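Local coordinates for hydrogenase expression/formation protein HypE (Desulfovibrio vulgaris subsp. vulgaris, PDB 2Z1U) that binds ATP and magnesium and acts in hydrogenase maturation, probably using the nucleotide in a step of building the active-site metal centre, at residues A[186-191]-A[259-264]; A[243-248]-A[322-327]. All blocks are in the same frame, centred on the assembly; numbering follows the deposited sequence.

Contact 1: A[186-191]-A[259-264]; sequences QGLNFA and SFLGLD
Phe260, in the last turn of helix 252-260, meets Phe190 where the loop after helix 176-184 comes up to the C-terminal end of helix 252-260, at the surface of the AIR synthase-like C-terminal domain. Helix 176-184 stops in a Schellman motif, with Leu188 N bonded to Ser183 O and Gly187 N to Gln184 O; Gln186 just before the C-prime glycine, and Leu188 and Phe190 after it, face the other segment. Phe260 has CG anti to its backbone N (chi1 -178°), which carries the ring out toward that loop. Its CD2 comes to 3.3 Å from CZ of Phe190, close for two carbons, and approaches the Phe190 ring at its edge, near the ring plane. The ring centroids lie 5.4 Å apart with the planes turned by 76°, so the rings pair obliquely. Large phenylalanine rings suit this place because the backbones are far apart, 9.7 Å between CA of Phe190 and CA of Phe260. Farther out on the same ring, CE2 of Phe260 packs loosely on Leu188 CD1.

Leu261 comes next and reaches all three residues of the loop with its two branches. Its CD1 lies 3.9 Å from CE1 of Phe190, while CD2 faces CD1 of Leu188 at 4.3 Å. A branched aliphatic side chain suits this place because one methyl can serve the ring and the other the leucine; Leu261 also touches Leu179 of helix 176-184. No hydrogen bond joins the segments, so apolar packing carries the contact. On the exposed surface the long, polar Gln186 runs past Leu261 in the opposite direction, bringing OE1 to 3.4 Å from Leu261 CD2. Gly262 then leaves helical geometry with positive phi, readily adopted by glycine, its N bonded weakly to Ser259 O at 3.5 Å.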
ATOM      1  N   GLN A 186       8.254  23.944 -14.348  1.00 68.68           N
ATOM      2  CA  GLN A 186       8.294  25.012 -15.348  1.00 69.75           C
ATOM      3  C   GLN A 186       9.718  25.527 -15.575  1.00 69.95           C
ATOM      4  O   GLN A 186       9.914  26.584 -16.183  1.00 70.16           O
ATOM      5  CB  GLN A 186       7.390  26.174 -14.927  1.00 69.63           C
ATOM      6  CG  GLN A 186       5.931  25.798 -14.726  1.00 70.55           C
ATOM      7  CD  GLN A 186       5.060  26.992 -14.388  1.00 70.80           C
ATOM      8  OE1 GLN A 186       5.540  28.002 -13.863  1.00 72.63           O
ATOM      9  NE2 GLN A 186       3.767  26.884 -14.688  1.00 71.96           N
ATOM     10  N   GLY A 187      10.699  24.783 -15.068  1.00 70.32           N
ATOM     11  CA  GLY A 187      12.115  25.121 -15.217  1.00 70.83           C
ATOM     12  C   GLY A 187      12.566  26.393 -14.517  1.00 71.20           C
ATOM     13  O   GLY A 187      13.513  27.042 -14.962  1.00 71.15           O
ATOM     14  N   LEU A 188      11.898  26.743 -13.419  1.00 71.58           N
ATOM     15  CA  LEU A 188      12.200  27.968 -12.677  1.00 72.08           C
ATOM     16  C   LEU A 188      12.798  27.710 -11.295  1.00 72.37           C
ATOM     17  O   LEU A 188      12.277  26.906 -10.523  1.00 72.50           O
ATOM     18  CB  LEU A 188      10.944  28.838 -12.529  1.00 72.08           C
ATOM     19  CG  LEU A 188      10.377  29.564 -13.755  1.00 72.62           C
ATOM     20  CD1 LEU A 188       8.952  30.021 -13.479  1.00 72.98           C
ATOM     21  CD2 LEU A 188      11.255  30.748 -14.193  1.00 72.90           C
ATOM     22  N   ASN A 189      13.898  28.402 -11.004  1.00 72.84           N
ATOM     23  CA  ASN A 189      14.477  28.456  -9.660  1.00 73.11           C
ATOM     24  C   ASN A 189      14.368  29.879  -9.126  1.00 72.65           C
ATOM     25  O   ASN A 189      15.051  30.781  -9.618  1.00 72.96           O
ATOM     26  CB  ASN A 189      15.945  28.010  -9.674  1.00 73.48           C
ATOM     27  CG  ASN A 189      16.106  26.499  -9.791  1.00 74.44           C
ATOM     28  OD1 ASN A 189      15.482  25.727  -9.054  1.00 76.19           O
ATOM     29  ND2 ASN A 189      16.966  26.070 -10.713  1.00 75.55           N
ATOM     30  N   PHE A 190      13.496  30.076  -8.135  1.00 72.27           N
ATOM     31  CA  PHE A 190      13.243  31.408  -7.560  1.00 71.89           C
ATOM     32  C   PHE A 190      14.355  31.867  -6.624  1.00 71.37           C
ATOM     33  O   PHE A 190      14.815  33.014  -6.705  1.00 71.34           O
ATOM     34  CB  PHE A 190      11.894  31.457  -6.828  1.00 72.10           C
ATOM     35  CG  PHE A 190      10.718  31.656  -7.735  1.00 72.23           C
ATOM     36  CD1 PHE A 190      10.000  30.561  -8.210  1.00 72.55           C
ATOM     37  CD2 PHE A 190      10.324  32.936  -8.112  1.00 72.89           C
ATOM     38  CE1 PHE A 190       8.910  30.735  -9.055  1.00 72.60           C
ATOM     39  CE2 PHE A 190       9.234  33.121  -8.958  1.00 73.08           C
ATOM     40  CZ  PHE A 190       8.525  32.014  -9.429  1.00 72.60           C
ATOM     41  N   ALA A 191      14.765  30.968  -5.730  1.00 70.45           N
ATOM     42  CA  ALA A 191      15.861  31.216  -4.799  1.00 69.64           C
ATOM     43  C   ALA A 191      16.457  29.886  -4.360  1.00 68.95           C
ATOM     44  O   ALA A 191      15.831  28.832  -4.522  1.00 69.11           O
ATOM     45  CB  ALA A 191      15.372  32.019  -3.586  1.00 69.65           C
ATOM     46  N   SER A 259       3.284  34.585  -5.502  1.00 56.44           N
ATOM     47  CA  SER A 259       2.561  35.694  -6.125  1.00 56.80           C
ATOM     48  C   SER A 259       2.907  35.834  -7.615  1.00 56.84           C
ATOM     49  O   SER A 259       2.059  36.225  -8.425  1.00 57.04           O
ATOM     50  CB  SER A 259       2.735  37.003  -5.335  1.00 57.06           C
ATOM     51  OG  SER A 259       4.080  37.441  -5.271  1.00 57.55           O
ATOM     52  N   PHE A 260       4.141  35.476  -7.968  1.00 56.87           N
ATOM     53  CA  PHE A 260       4.601  35.444  -9.360  1.00 56.91           C
ATOM     54  C   PHE A 260       3.904  34.349 -10.175  1.00 56.69           C
ATOM     55  O   PHE A 260       3.732  34.490 -11.386  1.00 56.98           O
ATOM     56  CB  PHE A 260       6.127  35.268  -9.395  1.00 57.26           C
ATOM     57  CG  PHE A 260       6.727  35.274 -10.779  1.00 57.77           C
ATOM     58  CD1 PHE A 260       7.140  36.467 -11.369  1.00 59.18           C
ATOM     59  CD2 PHE A 260       6.911  34.082 -11.480  1.00 58.13           C
ATOM     60  CE1 PHE A 260       7.704  36.478 -12.647  1.00 59.50           C
ATOM     61  CE2 PHE A 260       7.475  34.074 -12.751  1.00 59.03           C
ATOM     62  CZ  PHE A 260       7.875  35.278 -13.340  1.00 58.35           C
ATOM     63  N   LEU A 261       3.505  33.265  -9.508  1.00 56.30           N
ATOM     64  CA  LEU A 261       2.839  32.133 -10.162  1.00 55.78           C
ATOM     65  C   LEU A 261       1.327  32.064  -9.910  1.00 55.34           C
ATOM     66  O   LEU A 261       0.669  31.108 -10.335  1.00 55.47           O
ATOM     67  CB  LEU A 261       3.496  30.805  -9.748  1.00 55.75           C
ATOM     68  CG  LEU A 261       4.930  30.532 -10.208  1.00 56.03           C
ATOM     69  CD1 LEU A 261       5.402  29.185  -9.687  1.00 56.55           C
ATOM     70  CD2 LEU A 261       5.052  30.585 -11.727  1.00 56.71           C
ATOM     71  N   GLY A 262       0.795  33.060  -9.205  1.00 55.00           N
ATOM     72  CA  GLY A 262      -0.632  33.128  -8.867  1.00 54.62           C
ATOM     73  C   GLY A 262      -1.095  32.061  -7.888  1.00 54.40           C
ATOM     74  O   GLY A 262      -2.261  31.652  -7.906  1.00 54.50           O
ATOM     75  N   LEU A 263      -0.175  31.610  -7.035  1.00 53.70           N
ATOM     76  CA  LEU A 263      -0.445  30.564  -6.056  1.00 52.98           C
ATOM     77  C   LEU A 263      -0.661  31.132  -4.644  1.00 52.46           C
ATOM     78  O   LEU A 263      -0.131  32.181  -4.292  1.00 51.69           O
ATOM     79  CB  LEU A 263       0.712  29.542  -6.034  1.00 53.22           C
ATOM     80  CG  LEU A 263       1.153  28.834  -7.327  1.00 53.32           C
ATOM     81  CD1 LEU A 263       2.467  28.072  -7.110  1.00 52.39           C
ATOM     82  CD2 LEU A 263       0.074  27.901  -7.864  1.00 53.58           C
ATOM     83  N   ASP A 264      -1.428  30.410  -3.834  1.00 52.29           N
ATOM     84  CA  ASP A 264      -1.691  30.801  -2.451  1.00 51.42           C
ATOM     85  C   ASP A 264      -0.944  29.833  -1.529  1.00 50.97           C
ATOM     86  O   ASP A 264      -1.259  28.641  -1.506  1.00 50.20           O
ATOM     87  CB  ASP A 264      -3.208  30.773  -2.197  1.00 51.92           C
ATOM     88  CG  ASP A 264      -3.604  31.349  -0.846  1.00 51.49           C
ATOM     89  OD1 ASP A 264      -4.742  31.856  -0.758  1.00 52.08           O
ATOM     90  OD2 ASP A 264      -2.803  31.314   0.116  1.00 48.85           O
TER

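Contact 2: A[243-248]-A[322-327]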
ATOM      1  N   VAL A 243      -7.493  31.996  12.859  1.00 52.61           N
ATOM      2  CA  VAL A 243      -6.081  32.036  12.516  1.00 52.47           C
ATOM      3  C   VAL A 243      -5.644  33.480  12.243  1.00 51.58           C
ATOM      4  O   VAL A 243      -6.437  34.286  11.763  1.00 49.78           O
ATOM      5  CB  VAL A 243      -5.806  31.084  11.321  1.00 53.57           C
ATOM      6  CG1 VAL A 243      -4.672  31.596  10.431  1.00 55.59           C
ATOM      7  CG2 VAL A 243      -5.457  29.683  11.863  1.00 54.36           C
ATOM      8  N   LEU A 244      -4.400  33.816  12.593  1.00 50.00           N
ATOM      9  CA  LEU A 244      -3.882  35.175  12.384  1.00 49.48           C
ATOM     10  C   LEU A 244      -2.906  35.181  11.205  1.00 49.48           C
ATOM     11  O   LEU A 244      -1.838  34.537  11.276  1.00 48.89           O
ATOM     12  CB  LEU A 244      -3.186  35.686  13.657  1.00 48.99           C
ATOM     13  CG  LEU A 244      -2.748  37.161  13.696  1.00 48.88           C
ATOM     14  CD1 LEU A 244      -3.929  38.143  13.529  1.00 46.05           C
ATOM     15  CD2 LEU A 244      -1.979  37.452  14.983  1.00 49.65           C
ATOM     16  N   GLU A 245      -3.253  35.908  10.136  1.00 48.83           N
ATOM     17  CA  GLU A 245      -2.451  35.859   8.890  1.00 48.59           C
ATOM     18  C   GLU A 245      -0.952  36.120   9.116  1.00 48.08           C
ATOM     19  O   GLU A 245      -0.104  35.407   8.571  1.00 48.00           O
ATOM     20  CB  GLU A 245      -2.979  36.820   7.812  1.00 47.68           C
ATOM     21  CG  GLU A 245      -2.287  36.630   6.443  1.00 46.97           C
ATOM     22  CD  GLU A 245      -2.942  37.427   5.322  1.00 48.82           C
ATOM     23  OE1 GLU A 245      -3.446  38.517   5.585  1.00 45.37           O
ATOM     24  OE2 GLU A 245      -2.942  36.978   4.164  1.00 50.92           O
ATOM     25  N   THR A 246      -0.657  37.149   9.900  1.00 47.83           N
ATOM     26  CA  THR A 246       0.714  37.582  10.140  1.00 48.00           C
ATOM     27  C   THR A 246       1.523  36.539  10.911  1.00 48.33           C
ATOM     28  O   THR A 246       2.739  36.567  10.845  1.00 47.70           O
ATOM     29  CB  THR A 246       0.816  38.937  10.879  1.00 47.57           C
ATOM     30  OG1 THR A 246       0.067  38.898  12.104  1.00 47.42           O
ATOM     31  CG2 THR A 246       0.343  40.096   9.995  1.00 47.33           C
ATOM     32  N   ALA A 247       0.833  35.652  11.632  1.00 48.66           N
ATOM     33  CA  ALA A 247       1.468  34.613  12.454  1.00 49.09           C
ATOM     34  C   ALA A 247       1.781  33.334  11.681  1.00 49.13           C
ATOM     35  O   ALA A 247       2.585  32.507  12.149  1.00 48.70           O
ATOM     36  CB  ALA A 247       0.616  34.305  13.701  1.00 49.15           C
ATOM     37  N   VAL A 248       1.158  33.157  10.510  1.00 48.21           N
ATOM     38  CA  VAL A 248       1.451  31.994   9.649  1.00 47.79           C
ATOM     39  C   VAL A 248       2.767  32.273   8.926  1.00 48.42           C
ATOM     40  O   VAL A 248       2.859  33.239   8.180  1.00 47.97           O
ATOM     41  CB  VAL A 248       0.321  31.678   8.629  1.00 48.54           C
ATOM     42  CG1 VAL A 248       0.615  30.381   7.858  1.00 46.81           C
ATOM     43  CG2 VAL A 248      -1.018  31.577   9.337  1.00 48.06           C
ATOM     44  N   GLU A 322      -7.936  36.255  10.605  1.00 47.83           N
ATOM     45  CA  GLU A 322      -7.773  37.694  10.769  1.00 48.56           C
ATOM     46  C   GLU A 322      -6.610  38.114   9.872  1.00 47.68           C
ATOM     47  O   GLU A 322      -5.481  37.641  10.013  1.00 46.44           O
ATOM     48  CB  GLU A 322      -7.509  38.105  12.216  1.00 48.66           C
ATOM     49  CG  GLU A 322      -7.293  39.597  12.328  1.00 51.79           C
ATOM     50  CD  GLU A 322      -7.012  40.070  13.732  1.00 54.93           C
ATOM     51  OE1 GLU A 322      -7.326  39.321  14.679  1.00 57.75           O
ATOM     52  OE2 GLU A 322      -6.470  41.188  13.883  1.00 55.45           O
ATOM     53  N   THR A 323      -6.934  38.993   8.939  1.00 46.36           N
ATOM     54  CA  THR A 323      -6.071  39.410   7.854  1.00 45.93           C
ATOM     55  C   THR A 323      -4.983  40.399   8.356  1.00 45.11           C
ATOM     56  O   THR A 323      -5.167  41.031   9.397  1.00 43.63           O
ATOM     57  CB  THR A 323      -7.011  40.020   6.803  1.00 47.02           C
ATOM     58  OG1 THR A 323      -7.395  38.999   5.848  1.00 49.53           O
ATOM     59  CG2 THR A 323      -6.444  41.229   6.132  1.00 46.07           C
ATOM     60  N   ALA A 324      -3.868  40.526   7.617  1.00 45.02           N
ATOM     61  CA  ALA A 324      -2.800  41.499   7.961  1.00 45.31           C
ATOM     62  C   ALA A 324      -3.252  42.941   7.872  1.00 45.42           C
ATOM     63  O   ALA A 324      -2.641  43.842   8.460  1.00 44.10           O
ATOM     64  CB  ALA A 324      -1.592  41.290   7.062  1.00 45.88           C
ATOM     65  N   LEU A 325      -4.321  43.174   7.106  1.00 45.37           N
ATOM     66  CA  LEU A 325      -4.838  44.525   6.934  1.00 45.13           C
ATOM     67  C   LEU A 325      -5.827  44.934   8.025  1.00 44.50           C
ATOM     68  O   LEU A 325      -6.256  46.079   8.060  1.00 43.70           O
ATOM     69  CB  LEU A 325      -5.478  44.701   5.542  1.00 45.81           C
ATOM     70  CG  LEU A 325      -4.753  44.105   4.320  1.00 46.76           C
ATOM     71  CD1 LEU A 325      -5.550  44.440   3.039  1.00 48.63           C
ATOM     72  CD2 LEU A 325      -3.324  44.662   4.222  1.00 48.01           C
ATOM     73  N   GLY A 326      -6.194  44.004   8.907  1.00 43.87           N
ATOM     74  CA  GLY A 326      -7.113  44.316  10.009  1.00 43.81           C
ATOM     75  C   GLY A 326      -8.564  43.862   9.770  1.00 43.54           C
ATOM     76  O   GLY A 326      -9.486  44.135  10.593  1.00 43.26           O
ATOM     77  N   GLY A 327      -8.765  43.138   8.652  1.00 44.30           N
ATOM     78  CA  GLY A 327     -10.077  42.552   8.394  1.00 44.56           C
ATOM     79  C   GLY A 327     -10.086  41.054   8.533  1.00 45.81           C
ATOM     80  O   GLY A 327      -9.265  40.475   9.292  1.00 44.79           O
TER
HETATM   81  O   HOH W   1      -3.031  39.067  10.690  1.00 39.10           O
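Glu322 N donates to Val243 O at 2.7 Å, and Glu245 N donates in turn to Glu322 O at 2.8 Å, so the backbone of Glu322 is held on both sides of its CA by residues flanking Leu244. The second bond is nearly straight (172° at the hydrogen). A third, from Ala324 N to Glu245 OE1 at 2.9 Å, uses the anti lone pair of the carboxylate. The chain of Glu245 is extended, with CG anti to the backbone N (chi1 -172°), and a glutamate is long enough to span the gap as the backbones separate. A water links the two sides as well, donating to Glu322 O and accepting from Thr246 N.

Around these hydrogen bonds the apolar contacts are few. Leu244 and Glu322 lie side by side on one face of the sheet, Leu244 CD1 lying along the aliphatic part of Glu322, with CD nearest at 3.6 Å. Beyond them the methyl groups Thr246 CG2 and Ala324 CB meet at 3.7 Å. The arrangement is a parallel beta bridge, Leu244 with Glu322, where two neighbouring strands of the mixed sheet end: 240-244, between 300-306 and 319-322, enters a 3-10 turn, and 319-322 a type I beta turn, Thr323 to Gly326.

From the N terminus, segment 186-191 comes first, in the loop after helix 176-184, followed by 243-248 at the end of strand 240-244. Segment 259-264 comes next, leaving helix 252-260; segment 322-327 is last. The contacts therefore cross: contact 1 closes a loop of 67 residues that contains the first segment of contact 2, and contact 2 closes one of 73 residues that contains the second segment of contact 1. Contact 1 joins the loop after helix 176-184 to the end of helix 252-260; contact 2 joins neighbouring parallel strands. Their nearest atoms are about 7 Å apart, so they do not touch, but helix 252-260 follows strand 240-244 through the 3-10 segment 245-247.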